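Starch synthase I (Hordeum vulgare, PDB 4HLN) belongs to the plant starch synthases, two-domain glycosyltransferases of the GT-B fold, and carries a bound glycan in this structure. Local coordinates at residues S263-V268 against E623-D628. Sequence-based numbering, arbitrary orientation.
Sequences SCMFVV and EWAFVD
An apolar contact between the start of a central strand and the last turn of a helix packed beside it is made here by Met265, on strand 264-269, and by Ala625 and Phe626, on helix 611-627. The segments run at 124° to each other with their axes 10.2 Å apart at closest approach, and no hydrogen bond joins them; the contact is made mainly by side chains. Met265 and Phe626 carry it about equally. The CG of Met265 stands anti to the backbone N (chi1 177°), and bends at both following torsions bring the methyl to the helix. There CE meets Ala625 CB at 3.4 Å and lies over one face of the Phe626 ring, 4.3 Å from the centroid and 28° off the normal, a CH-pi contact.

The setting is that of a GT-B glycosyltransferase, whose two Rossmann-like domains face each other across a cleft. Strand 264-269 lies inside the mixed sheet of the N-terminal domain, between strands 126-130 and 294-299, yet the helix whose end packs beside it comes from the far C-terminal end of the chain, which thus returns to the first domain.

Phe626 also reaches the start of the strand: its CZ lies 3.9 Å from Cys264 O and 4.1 Å from Ser263 O, both oxygens lying oblique to the ring, while Met265 CB is 3.9 Å from Phe626 CZ. Arg125 adds a cation-pi interaction with this ring and a salt bridge to Glu623, and Arg294, on the neighbouring strand, donates hydrogen bonds to the carbonyl oxygens of Ala625 and Asp628 where the helix ends.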
loop_
_atom_site.group_PDB
_atom_site.type_symbol
_atom_site.label_atom_id
_atom_site.label_comp_id
_atom_site.label_asym_id
_atom_site.label_seq_id
_atom_site.Cartn_x
_atom_site.Cartn_y
_atom_site.Cartn_z
ATOM N N SER A 263 -13.397 21.569 -8.560
ATOM C CA SER A 263 -12.542 21.776 -7.394
ATOM C C SER A 263 -12.250 20.440 -6.747
ATOM O O SER A 263 -12.427 20.249 -5.538
ATOM C CB SER A 263 -13.200 22.714 -6.393
ATOM O OG SER A 263 -13.377 23.996 -6.962
ATOM N N CYS A 264 -11.804 19.508 -7.571
ATOM C CA CYS A 264 -11.630 18.145 -7.111
ATOM C C CYS A 264 -10.208 17.795 -6.750
ATOM O O CYS A 264 -9.246 18.356 -7.284
ATOM C CB CYS A 264 -12.147 17.183 -8.165
ATOM S SG CYS A 264 -13.913 17.384 -8.350
ATOM N N MET A 265 -10.081 16.876 -5.810
ATOM C CA MET A 265 -8.813 16.214 -5.621
ATOM C C MET A 265 -8.894 14.888 -6.376
ATOM O O MET A 265 -9.707 14.017 -6.045
ATOM C CB MET A 265 -8.484 16.016 -4.134
ATOM C CG MET A 265 -7.154 15.243 -3.898
ATOM S SD MET A 265 -5.640 15.933 -4.653
ATOM C CE MET A 265 -5.432 17.409 -3.659
ATOM N N PHE A 266 -8.095 14.772 -7.436
ATOM C CA PHE A 266 -7.962 13.502 -8.132
ATOM C C PHE A 266 -6.876 12.689 -7.461
ATOM O O PHE A 266 -5.748 13.147 -7.350
ATOM C CB PHE A 266 -7.575 13.717 -9.580
ATOM C CG PHE A 266 -8.647 14.330 -10.405
ATOM C CD1 PHE A 266 -9.451 13.543 -11.204
ATOM C CD2 PHE A 266 -8.847 15.699 -10.396
ATOM C CE1 PHE A 266 -10.449 14.113 -11.983
ATOM C CE2 PHE A 266 -9.830 16.272 -11.170
ATOM C CZ PHE A 266 -10.635 15.480 -11.967
ATOM N N VAL A 267 -7.231 11.496 -6.998
ATOM C CA VAL A 267 -6.255 10.546 -6.475
ATOM C C VAL A 267 -6.041 9.444 -7.505
ATOM O O VAL A 267 -6.864 8.537 -7.650
ATOM C CB VAL A 267 -6.733 9.903 -5.182
ATOM C CG1 VAL A 267 -5.699 8.930 -4.679
ATOM C CG2 VAL A 267 -6.987 10.959 -4.158
ATOM N N VAL A 268 -4.941 9.531 -8.236
ATOM C CA VAL A 268 -4.686 8.568 -9.293
ATOM C C VAL A 268 -3.719 7.446 -8.886
ATOM O O VAL A 268 -2.636 7.680 -8.373
ATOM C CB VAL A 268 -4.265 9.292 -10.553
ATOM C CG1 VAL A 268 -5.200 10.481 -10.738
ATOM C CG2 VAL A 268 -2.841 9.767 -10.434
ATOM N N GLU A 623 -4.719 19.192 1.640
ATOM C CA GLU A 623 -4.754 20.602 1.992
ATOM C C GLU A 623 -3.514 21.325 1.495
ATOM O O GLU A 623 -3.617 22.389 0.856
ATOM C CB GLU A 623 -4.993 20.803 3.484
ATOM C CG GLU A 623 -6.468 20.574 3.831
ATOM C CD GLU A 623 -7.431 21.248 2.823
ATOM O OE1 GLU A 623 -7.162 22.402 2.402
ATOM O OE2 GLU A 623 -8.452 20.621 2.446
ATOM N N TRP A 624 -2.352 20.728 1.750
ATOM C CA TRP A 624 -1.122 21.206 1.142
ATOM C C TRP A 624 -1.249 21.354 -0.377
ATOM O O TRP A 624 -0.781 22.338 -0.939
ATOM C CB TRP A 624 0.007 20.261 1.448
ATOM C CG TRP A 624 0.368 20.253 2.858
ATOM C CD1 TRP A 624 0.223 21.274 3.749
ATOM C CD2 TRP A 624 0.942 19.165 3.576
ATOM N NE1 TRP A 624 0.681 20.889 4.986
ATOM C CE2 TRP A 624 1.129 19.595 4.905
ATOM C CE3 TRP A 624 1.318 17.869 3.226
ATOM C CZ2 TRP A 624 1.683 18.773 5.884
ATOM C CZ3 TRP A 624 1.865 17.050 4.202
ATOM C CH2 TRP A 624 2.039 17.506 5.513
ATOM N N ALA A 625 -1.882 20.390 -1.039
ATOM C CA ALA A 625 -1.971 20.449 -2.491
ATOM C C ALA A 625 -2.790 21.636 -2.937
ATOM O O ALA A 625 -2.424 22.330 -3.893
ATOM C CB ALA A 625 -2.552 19.171 -3.063
ATOM N N PHE A 626 -3.902 21.867 -2.241
ATOM C CA PHE A 626 -4.823 22.929 -2.626
ATOM C C PHE A 626 -4.240 24.292 -2.335
ATOM O O PHE A 626 -4.381 25.216 -3.125
ATOM C CB PHE A 626 -6.162 22.779 -1.922
ATOM C CG PHE A 626 -7.063 21.776 -2.560
ATOM C CD1 PHE A 626 -7.554 21.985 -3.834
ATOM C CD2 PHE A 626 -7.419 20.620 -1.889
ATOM C CE1 PHE A 626 -8.391 21.066 -4.434
ATOM C CE2 PHE A 626 -8.252 19.694 -2.479
ATOM C CZ PHE A 626 -8.745 19.923 -3.754
ATOM N N VAL A 627 -3.571 24.407 -1.197
ATOM C CA VAL A 627 -2.937 25.659 -0.820
ATOM C C VAL A 627 -1.865 26.099 -1.831
ATOM O O VAL A 627 -1.743 27.286 -2.127
ATOM C CB VAL A 627 -2.334 25.567 0.585
ATOM C CG1 VAL A 627 -1.345 26.691 0.794
ATOM C CG2 VAL A 627 -3.445 25.584 1.642
ATOM N N ASP A 628 -1.112 25.140 -2.372
ATOM C CA ASP A 628 -0.069 25.445 -3.350
ATOM C C ASP A 628 -0.574 25.550 -4.798
ATOM O O ASP A 628 -1.681 25.119 -5.131
ATOM C CB ASP A 628 1.071 24.431 -3.252
ATOM C CG ASP A 628 1.688 24.377 -1.856
ATOM O OD1 ASP A 628 1.675 25.426 -1.172
ATOM O OD2 ASP A 628 2.177 23.292 -1.440
#